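Local coordinates for N-glycosylase/DNA lyase (Methanocaldococcus jannaschii, PDB 3FHF), which is an all-helical N-glycosylase/DNA lyase of the helix-hairpin-helix superfamily, at residues Ile26-Ile30 against Ser198-Tyr203; Glu32-Phe36 against Arg143-Asp148; Asp149-Ile153 against Ile182-Arg187. All coordinates share one frame; numbering follows the deposited sequence.

Overall arrangement
The three contacts lie close together in an all-helical chain, and the segments 26-30 and 198-203 of interaction 1 close the loop in which the other two are nested. Interactions 1 and 2 have centres about 10 Å apart and share helix 22-34; they also meet directly, S198 beside D148 and D201 beside R143. Interaction 3 lies about 14 Å from interaction 1 and about 16 Å from interaction 2, centre to centre. Along the chain, interaction 2 closes at 148 just before interaction 3 opens at 149. Interaction 1 thus joins an early helix to the last one, and the continuous piece 143-153 bridges from there to helix 176-192.

Interaction 1 of 3, residues Ile26-Ile30 against Ser198-Tyr203; sequences IDKRI and SELDLY
I26 and I30, on one face of helix 22-34, pack against L202 and Y203 of helix 197-209 in a buried helix-helix interface that brings an early part of the chain against the C-terminal helix. The short segments lie with their axes 10.1 Å apart and their N-to-C directions 134° apart. I26 has the largest share of the contact: with CG1 anti to its carbonyl carbon (chi1 -73°) and the chain extended beyond, CD1 stands over the centre of the Y203 ring, 3.6 Å from the centroid and 8° off the normal, a CH-pi contact over the ring face. The other branch, CG2, lies beside L202, 4.0 Å from its CB. One turn later I30, bent at chi2 instead, turns CD1 to L202 CD1 at 3.9 Å, while CG1 meets the aliphatic CG of E199. L202 spans both isoleucines and runs antiparallel to each, and R29 adds its CG at 3.9 Å from L202 CD1. In an all-helical fold such as this one, bulky aliphatic side chains of this kind fill the seam between helices, and no direct hydrogen bond joins these two segments. D27, E199 and the Y203 hydroxyl collect along one border. Water 1 bridges the helices, donating to D27 OD1 (2.8 Å) and lying 2.6 Å from Y203 OH, at the edge of the ring and in its plane. The tyrosine thus offers an apolar face to I26 and a polar tip to water. D27 OD1 and E199 OE1 are 4.5 Å apart, a proximity of like charges that is probably eased by K23, which forms a salt bridge with D27 OD2; E199 OE2 accepts from the backbone N of K196. R29, touching L202 with its aliphatic part, carries its guanidinium on to V212 O and E32.

Interaction 2 of 3, residues Glu32-Phe36 against Arg143-Asp148; sequences EFKSF and RNVGYD
The F33 ring, the R143 guanidinium and the N144 amide lie as nearly parallel plates: the ring is 10° from the guanidinium plane and 16° from the amide plane. N144 OD1 sits over one face of the ring, displaced toward its rim, and N144 CA makes a CH-pi contact on the same side, 4.2 Å from the centroid. Seen from the arginine, F33 CE2 lies over a face of the guanidinium, 3.2 Å from R143 NE. The guanidinium edge is turned to its neighbour: NE and NH2 both donate, in plane, to the single atom N144 OD1, at 2.8 Å for NE, where the N-H...O angle is 155°. Bends at chi2 and chi3 fold the arginine back to make this grip, which fixes the amide and leaves NH1 for D201. A phenylalanine suits the place because one face takes the N144 amide oxygen and CA, while CE2 rests on the guanidinium. F36 packs on V145, its CD1 lying 3.9 Å from V145 CG1, with its ring also beside the N144 carbonyl; it meets W44 edge-to-face. K34 starts away from the other segment, but a bend at chi2 swings its chain across G146. NZ then donates to G146 O at 3.1 Å and forms a salt bridge with D148 OD2, modelled at a very short 2.5 Å whose exact length is doubtful. The backbones come close here, K34 CA being 4.1 Å from G146 CA. The phi of G146 is positive, a conformation glycine adopts without strain. This residue is the C-prime position of a Schellman motif, with G146 N bonded to R143 O and Y147 N to the carbonyl of the residue before R143, and it ends helix 135-144, probably the second helix of the helix-hairpin-helix element of this family.

Interaction 3 of 3, residues Asp149-Ile153 against Ile182-Arg187; sequences DVAII and IENILR
From its CB on helix 176-192, R187 runs to D149 with CG anti to the backbone N (chi1 -178°). CG comes within 4.2 Å of D149 OD1 and CD within 3.8 Å of it, before the bend at chi3 turns the guanidinium edge to that residue. NE donates to D149 OD1 at 2.9 Å in an almost straight bond (178°), meeting the syn side, somewhat out of plane, of a carboxylate turned 67° from the guanidinium plane. NH2 takes the backbone D149 O at 3.0 Å, so the side-on grip holds both side chain and main chain; it also makes a weak bond to E183 OE2, while NH1 makes a weak one to N184 OD1. E183, extended beyond CG, uses OE1 to accept from A151 N at 2.7 Å. Beside these polar groups, small and branched residues pack together: A151 CB touches L186 CD1 at 3.8 Å, and I153 CD1 rests on I182 CG2 at 3.6 Å. E183, buried, would probably stay ionised beside R123 and R187, and D149 likewise beside K120 and R187; the loop, lacking regular structure, gets backbone partners from helix side chains.

Interaction 1 of 3, residues Ile26-Ile30 against Ser198-Tyr203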
loop_
_atom_site.group_PDB
_atom_site.type_symbol
_atom_site.label_atom_id
_atom_site.label_comp_id
_atom_site.label_asym_id
_atom_site.label_seq_id
_atom_site.Cartn_x
_atom_site.Cartn_y
_atom_site.Cartn_z
ATOM N N ILE A 26 -0.805 14.672 -6.790
ATOM C CA ILE A 26 -0.896 13.222 -6.775
ATOM C C ILE A 26 0.023 12.619 -7.844
ATOM O O ILE A 26 0.709 11.623 -7.594
ATOM C CB ILE A 26 -2.353 12.771 -6.994
ATOM C CG1 ILE A 26 -3.167 13.065 -5.720
ATOM C CG2 ILE A 26 -2.402 11.286 -7.358
ATOM C CD1 ILE A 26 -4.648 12.760 -5.850
ATOM N N ASP A 27 0.048 13.227 -9.029
ATOM C CA ASP A 27 0.904 12.733 -10.104
ATOM C C ASP A 27 2.368 12.736 -9.684
ATOM O O ASP A 27 3.111 11.825 -10.040
ATOM C CB ASP A 27 0.737 13.568 -11.384
ATOM C CG ASP A 27 -0.553 13.250 -12.132
ATOM O OD1 ASP A 27 -1.234 12.261 -11.778
ATOM O OD2 ASP A 27 -0.882 13.981 -13.091
ATOM N N LYS A 28 2.786 13.757 -8.939
ATOM C CA LYS A 28 4.168 13.847 -8.474
ATOM C C LYS A 28 4.492 12.685 -7.533
ATOM O O LYS A 28 5.572 12.105 -7.595
ATOM C CB LYS A 28 4.406 15.163 -7.736
ATOM C CG LYS A 28 5.829 15.335 -7.191
ATOM C CD LYS A 28 6.859 15.307 -8.313
ATOM C CE LYS A 28 8.241 15.749 -7.831
ATOM N NZ LYS A 28 8.821 14.895 -6.753
ATOM N N ARG A 29 3.561 12.367 -6.642
ATOM C CA ARG A 29 3.761 11.263 -5.709
ATOM C C ARG A 29 3.885 9.961 -6.504
ATOM O O ARG A 29 4.722 9.104 -6.200
ATOM C CB ARG A 29 2.579 11.168 -4.730
ATOM C CG ARG A 29 2.761 10.119 -3.632
ATOM C CD ARG A 29 3.805 10.530 -2.589
ATOM N NE ARG A 29 3.350 11.669 -1.790
ATOM C CZ ARG A 29 3.617 12.940 -2.080
ATOM N NH1 ARG A 29 4.349 13.243 -3.145
ATOM N NH2 ARG A 29 3.131 13.914 -1.321
ATOM N N ILE A 30 3.043 9.812 -7.522
ATOM C CA ILE A 30 3.070 8.619 -8.365
ATOM C C ILE A 30 4.441 8.520 -9.048
ATOM O O ILE A 30 5.043 7.446 -9.117
ATOM C CB ILE A 30 1.955 8.670 -9.442
ATOM C CG1 ILE A 30 0.576 8.475 -8.780
ATOM C CG2 ILE A 30 2.181 7.592 -10.500
ATOM C CD1 ILE A 30 0.388 7.131 -8.098
ATOM N N SER A 198 -3.107 2.448 -8.733
ATOM C CA SER A 198 -2.112 3.151 -7.918
ATOM C C SER A 198 -2.585 4.587 -7.656
ATOM O O SER A 198 -2.508 5.088 -6.530
ATOM C CB SER A 198 -0.763 3.183 -8.645
ATOM O OG SER A 198 -0.911 3.755 -9.933
ATOM N N GLU A 199 -3.084 5.232 -8.709
ATOM C CA GLU A 199 -3.565 6.611 -8.649
ATOM C C GLU A 199 -4.893 6.749 -7.910
ATOM O O GLU A 199 -5.068 7.658 -7.087
ATOM C CB GLU A 199 -3.722 7.165 -10.069
ATOM C CG GLU A 199 -2.428 7.233 -10.867
ATOM C CD GLU A 199 -2.654 7.458 -12.358
ATOM O OE1 GLU A 199 -1.734 7.985 -13.012
ATOM O OE2 GLU A 199 -3.729 7.098 -12.886
ATOM N N LEU A 200 -5.826 5.852 -8.210
ATOM C CA LEU A 200 -7.143 5.884 -7.580
ATOM C C LEU A 200 -7.015 5.861 -6.067
ATOM O O LEU A 200 -7.740 6.567 -5.367
ATOM C CB LEU A 200 -7.988 4.685 -8.029
ATOM C CG LEU A 200 -9.428 4.644 -7.503
ATOM C CD1 LEU A 200 -10.209 5.783 -8.130
ATOM C CD2 LEU A 200 -10.088 3.305 -7.827
ATOM N N ASP A 201 -6.092 5.044 -5.574
ATOM C CA ASP A 201 -5.872 4.915 -4.143
ATOM C C ASP A 201 -5.589 6.257 -3.484
ATOM O O ASP A 201 -6.116 6.547 -2.404
ATOM C CB ASP A 201 -4.711 3.952 -3.870
ATOM C CG ASP A 201 -4.376 3.857 -2.393
ATOM O OD1 ASP A 201 -3.453 4.577 -1.940
ATOM O OD2 ASP A 201 -5.050 3.071 -1.686
ATOM N N LEU A 202 -4.752 7.071 -4.125
ATOM C CA LEU A 202 -4.416 8.384 -3.585
ATOM C C LEU A 202 -5.587 9.371 -3.700
ATOM O O LEU A 202 -5.780 10.204 -2.812
ATOM C CB LEU A 202 -3.157 8.941 -4.269
ATOM C CG LEU A 202 -1.890 8.095 -4.030
ATOM C CD1 LEU A 202 -0.676 8.727 -4.722
ATOM C CD2 LEU A 202 -1.636 7.983 -2.526
ATOM N N TYR A 203 -6.374 9.284 -4.773
ATOM C CA TYR A 203 -7.530 10.173 -4.908
ATOM C C TYR A 203 -8.529 9.850 -3.808
ATOM O O TYR A 203 -9.119 10.748 -3.207
ATOM C CB TYR A 203 -8.215 10.024 -6.274
ATOM C CG TYR A 203 -7.563 10.840 -7.368
ATOM C CD1 TYR A 203 -6.426 10.375 -8.033
ATOM C CD2 TYR A 203 -8.075 12.085 -7.728
ATOM C CE1 TYR A 203 -5.819 11.128 -9.031
ATOM C CE2 TYR A 203 -7.471 12.853 -8.725
ATOM C CZ TYR A 203 -6.345 12.365 -9.370
ATOM O OH TYR A 203 -5.749 13.119 -10.350
HETATM O O HOH W 1 -3.994 11.645 -11.652
HETATM O O HOH W 2 -0.513 9.823 -11.870
#

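Interaction 2 of 3, residues Glu32-Phe36 against Arg143-Asp148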
loop_
_atom_site.group_PDB
_atom_site.type_symbol
_atom_site.label_atom_id
_atom_site.label_comp_id
_atom_site.label_asym_id
_atom_site.label_seq_id
_atom_site.Cartn_x
_atom_site.Cartn_y
_atom_site.Cartn_z
ATOM N N GLU A 32 7.198 9.647 -7.967
ATOM C CA GLU A 32 8.188 9.270 -6.966
ATOM C C GLU A 32 8.198 7.743 -6.792
ATOM O O GLU A 32 9.259 7.147 -6.607
ATOM C CB GLU A 32 7.899 9.986 -5.641
ATOM C CG GLU A 32 7.854 11.507 -5.816
ATOM C CD GLU A 32 7.577 12.277 -4.532
ATOM O OE1 GLU A 32 7.000 11.700 -3.591
ATOM O OE2 GLU A 32 7.929 13.477 -4.477
ATOM N N PHE A 33 7.028 7.106 -6.859
ATOM C CA PHE A 33 6.968 5.643 -6.738
ATOM C C PHE A 33 7.671 5.025 -7.945
ATOM O O PHE A 33 8.435 4.073 -7.814
ATOM C CB PHE A 33 5.516 5.135 -6.713
ATOM C CG PHE A 33 4.695 5.658 -5.562
ATOM C CD1 PHE A 33 5.285 5.967 -4.349
ATOM C CD2 PHE A 33 3.315 5.808 -5.693
ATOM C CE1 PHE A 33 4.521 6.419 -3.274
ATOM C CE2 PHE A 33 2.534 6.262 -4.621
ATOM C CZ PHE A 33 3.137 6.569 -3.414
ATOM N N LYS A 34 7.402 5.577 -9.125
ATOM C CA LYS A 34 7.999 5.090 -10.363
ATOM C C LYS A 34 9.517 5.205 -10.364
ATOM O O LYS A 34 10.201 4.424 -11.030
ATOM C CB LYS A 34 7.450 5.861 -11.564
ATOM C CG LYS A 34 6.000 5.580 -11.895
ATOM C CD LYS A 34 5.830 4.207 -12.510
ATOM C CE LYS A 34 4.383 3.956 -12.889
ATOM N NZ LYS A 34 4.253 2.688 -13.650
ATOM N N SER A 35 10.044 6.183 -9.637
ATOM C CA SER A 35 11.488 6.371 -9.594
ATOM C C SER A 35 12.217 5.178 -8.961
ATOM O O SER A 35 13.427 5.028 -9.122
ATOM C CB SER A 35 11.846 7.673 -8.862
ATOM O OG SER A 35 11.728 7.552 -7.453
ATOM N N PHE A 36 11.488 4.322 -8.249
ATOM C CA PHE A 36 12.119 3.157 -7.636
ATOM C C PHE A 36 12.726 2.219 -8.673
ATOM O O PHE A 36 13.567 1.383 -8.345
ATOM C CB PHE A 36 11.119 2.404 -6.753
ATOM C CG PHE A 36 11.072 2.917 -5.347
ATOM C CD1 PHE A 36 11.818 2.304 -4.344
ATOM C CD2 PHE A 36 10.343 4.060 -5.039
ATOM C CE1 PHE A 36 11.845 2.825 -3.056
ATOM C CE2 PHE A 36 10.362 4.591 -3.755
ATOM C CZ PHE A 36 11.115 3.975 -2.758
ATOM N N ARG A 143 2.792 -1.002 -5.060
ATOM C CA ARG A 143 2.339 0.320 -5.499
ATOM C C ARG A 143 3.452 1.336 -5.187
ATOM O O ARG A 143 3.837 2.153 -6.038
ATOM C CB ARG A 143 1.056 0.719 -4.747
ATOM C CG ARG A 143 0.253 1.906 -5.351
ATOM C CD ARG A 143 0.938 3.257 -5.118
ATOM N NE ARG A 143 1.051 3.571 -3.695
ATOM C CZ ARG A 143 0.054 4.041 -2.950
ATOM N NH1 ARG A 143 -1.134 4.261 -3.494
ATOM N NH2 ARG A 143 0.240 4.278 -1.658
ATOM N N ASN A 144 3.980 1.270 -3.969
ATOM C CA ASN A 144 5.009 2.206 -3.545
ATOM C C ASN A 144 6.347 2.118 -4.289
ATOM O O ASN A 144 7.153 3.049 -4.223
ATOM C CB ASN A 144 5.195 2.108 -2.023
ATOM C CG ASN A 144 4.068 2.808 -1.266
ATOM O OD1 ASN A 144 3.030 3.113 -1.841
ATOM N ND2 ASN A 144 4.274 3.063 0.016
ATOM N N VAL A 145 6.578 1.024 -5.010
ATOM C CA VAL A 145 7.806 0.906 -5.777
ATOM C C VAL A 145 7.539 1.003 -7.271
ATOM O O VAL A 145 8.369 0.610 -8.083
ATOM C CB VAL A 145 8.595 -0.399 -5.449
ATOM C CG1 VAL A 145 8.989 -0.391 -3.972
ATOM C CG2 VAL A 145 7.781 -1.633 -5.805
ATOM N N GLY A 146 6.358 1.505 -7.634
ATOM C CA GLY A 146 6.065 1.707 -9.042
ATOM C C GLY A 146 5.051 0.910 -9.837
ATOM O O GLY A 146 4.907 1.167 -11.033
ATOM N N TYR A 147 4.349 -0.042 -9.232
ATOM C CA TYR A 147 3.382 -0.808 -10.009
ATOM C C TYR A 147 2.008 -0.151 -9.934
ATOM O O TYR A 147 1.610 0.362 -8.894
ATOM C CB TYR A 147 3.382 -2.266 -9.540
ATOM C CG TYR A 147 4.708 -2.938 -9.844
ATOM C CD1 TYR A 147 4.998 -3.417 -11.129
ATOM C CD2 TYR A 147 5.705 -3.023 -8.873
ATOM C CE1 TYR A 147 6.257 -3.960 -11.439
ATOM C CE2 TYR A 147 6.962 -3.563 -9.167
ATOM C CZ TYR A 147 7.230 -4.026 -10.450
ATOM O OH TYR A 147 8.474 -4.537 -10.730
ATOM N N ASP A 148 1.287 -0.159 -11.048
ATOM C CA ASP A 148 0.005 0.534 -11.106
ATOM C C ASP A 148 -1.296 -0.236 -11.081
ATOM O O ASP A 148 -2.350 0.384 -10.975
ATOM C CB ASP A 148 -0.034 1.423 -12.347
ATOM C CG ASP A 148 1.081 2.443 -12.372
ATOM O OD1 ASP A 148 1.231 3.205 -11.387
ATOM O OD2 ASP A 148 1.800 2.486 -13.391
#

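Interaction 3 of 3, residues Asp149-Ile153 against Ile182-Arg187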
loop_
_atom_site.group_PDB
_atom_site.type_symbol
_atom_site.label_atom_id
_atom_site.label_comp_id
_atom_site.label_asym_id
_atom_site.label_seq_id
_atom_site.Cartn_x
_atom_site.Cartn_y
_atom_site.Cartn_z
ATOM N N ASP A 149 -1.248 -1.559 -11.166
ATOM C CA ASP A 149 -2.486 -2.322 -11.226
ATOM C C ASP A 149 -2.845 -3.207 -10.032
ATOM O O ASP A 149 -3.448 -4.266 -10.209
ATOM C CB ASP A 149 -2.496 -3.140 -12.529
ATOM C CG ASP A 149 -3.892 -3.633 -12.912
ATOM O OD1 ASP A 149 -4.876 -2.902 -12.675
ATOM O OD2 ASP A 149 -4.001 -4.747 -13.474
ATOM N N VAL A 150 -2.479 -2.780 -8.825
ATOM C CA VAL A 150 -2.832 -3.523 -7.618
ATOM C C VAL A 150 -3.498 -2.576 -6.623
ATOM O O VAL A 150 -3.011 -1.466 -6.353
ATOM C CB VAL A 150 -1.613 -4.186 -6.934
ATOM C CG1 VAL A 150 -1.080 -5.303 -7.809
ATOM C CG2 VAL A 150 -0.536 -3.154 -6.656
ATOM N N ALA A 151 -4.623 -3.019 -6.081
ATOM C CA ALA A 151 -5.369 -2.225 -5.117
ATOM C C ALA A 151 -4.867 -2.514 -3.715
ATOM O O ALA A 151 -4.442 -3.633 -3.417
ATOM C CB ALA A 151 -6.865 -2.552 -5.212
ATOM N N ILE A 152 -4.912 -1.490 -2.867
ATOM C CA ILE A 152 -4.509 -1.597 -1.472
ATOM C C ILE A 152 -5.840 -1.560 -0.741
ATOM O O ILE A 152 -6.400 -0.492 -0.507
ATOM C CB ILE A 152 -3.659 -0.389 -1.036
ATOM C CG1 ILE A 152 -2.434 -0.264 -1.947
ATOM C CG2 ILE A 152 -3.230 -0.552 0.410
ATOM C CD1 ILE A 152 -1.690 1.061 -1.803
ATOM N N ILE A 153 -6.341 -2.731 -0.382
ATOM C CA ILE A 153 -7.637 -2.832 0.262
ATOM C C ILE A 153 -7.538 -2.811 1.781
ATOM O O ILE A 153 -7.346 -3.838 2.420
ATOM C CB ILE A 153 -8.358 -4.108 -0.235
ATOM C CG1 ILE A 153 -8.373 -4.106 -1.770
ATOM C CG2 ILE A 153 -9.784 -4.164 0.295
ATOM C CD1 ILE A 153 -9.053 -5.331 -2.397
ATOM N N ILE A 182 -12.603 -8.030 -4.822
ATOM C CA ILE A 182 -12.833 -6.633 -4.464
ATOM C C ILE A 182 -11.911 -5.701 -5.253
ATOM O O ILE A 182 -12.277 -4.574 -5.567
ATOM C CB ILE A 182 -12.647 -6.421 -2.949
ATOM C CG1 ILE A 182 -13.774 -7.146 -2.202
ATOM C CG2 ILE A 182 -12.644 -4.937 -2.618
ATOM C CD1 ILE A 182 -13.708 -7.018 -0.713
ATOM N N GLU A 183 -10.713 -6.179 -5.569
ATOM C CA GLU A 183 -9.761 -5.390 -6.348
ATOM C C GLU A 183 -10.345 -5.081 -7.735
ATOM O O GLU A 183 -10.173 -3.981 -8.266
ATOM C CB GLU A 183 -8.440 -6.161 -6.467
ATOM C CG GLU A 183 -7.441 -5.592 -7.460
ATOM C CD GLU A 183 -6.065 -6.222 -7.322
ATOM O OE1 GLU A 183 -5.204 -5.640 -6.621
ATOM O OE2 GLU A 183 -5.845 -7.308 -7.904
ATOM N N ASN A 184 -11.057 -6.044 -8.314
ATOM C CA ASN A 184 -11.663 -5.855 -9.627
ATOM C C ASN A 184 -12.766 -4.801 -9.663
ATOM O O ASN A 184 -12.960 -4.135 -10.679
ATOM C CB ASN A 184 -12.187 -7.189 -10.166
ATOM C CG ASN A 184 -11.199 -7.856 -11.098
ATOM O OD1 ASN A 184 -10.885 -7.318 -12.161
ATOM N ND2 ASN A 184 -10.694 -9.023 -10.705
ATOM N N ILE A 185 -13.498 -4.651 -8.564
ATOM C CA ILE A 185 -14.541 -3.630 -8.510
ATOM C C ILE A 185 -13.828 -2.265 -8.525
ATOM O O ILE A 185 -14.188 -1.358 -9.270
ATOM C CB ILE A 185 -15.382 -3.758 -7.213
ATOM C CG1 ILE A 185 -16.149 -5.085 -7.219
ATOM C CG2 ILE A 185 -16.370 -2.592 -7.106
ATOM C CD1 ILE A 185 -16.807 -5.411 -5.897
ATOM N N LEU A 186 -12.794 -2.140 -7.702
ATOM C CA LEU A 186 -12.036 -0.898 -7.634
ATOM C C LEU A 186 -11.400 -0.610 -8.979
ATOM O O LEU A 186 -11.322 0.542 -9.399
ATOM C CB LEU A 186 -10.957 -0.991 -6.551
ATOM C CG LEU A 186 -11.488 -1.071 -5.112
ATOM C CD1 LEU A 186 -10.361 -1.379 -4.149
ATOM C CD2 LEU A 186 -12.154 0.245 -4.748
ATOM N N ARG A 187 -10.953 -1.662 -9.656
ATOM C CA ARG A 187 -10.334 -1.517 -10.967
ATOM C C ARG A 187 -11.354 -0.958 -11.964
ATOM O O ARG A 187 -11.007 -0.121 -12.800
ATOM C CB ARG A 187 -9.784 -2.871 -11.443
ATOM C CG ARG A 187 -9.071 -2.827 -12.803
ATOM C CD ARG A 187 -8.431 -4.173 -13.149
ATOM N NE ARG A 187 -7.265 -4.477 -12.316
ATOM C CZ ARG A 187 -7.214 -5.451 -11.412
ATOM N NH1 ARG A 187 -8.265 -6.234 -11.205
ATOM N NH2 ARG A 187 -6.103 -5.646 -10.711
#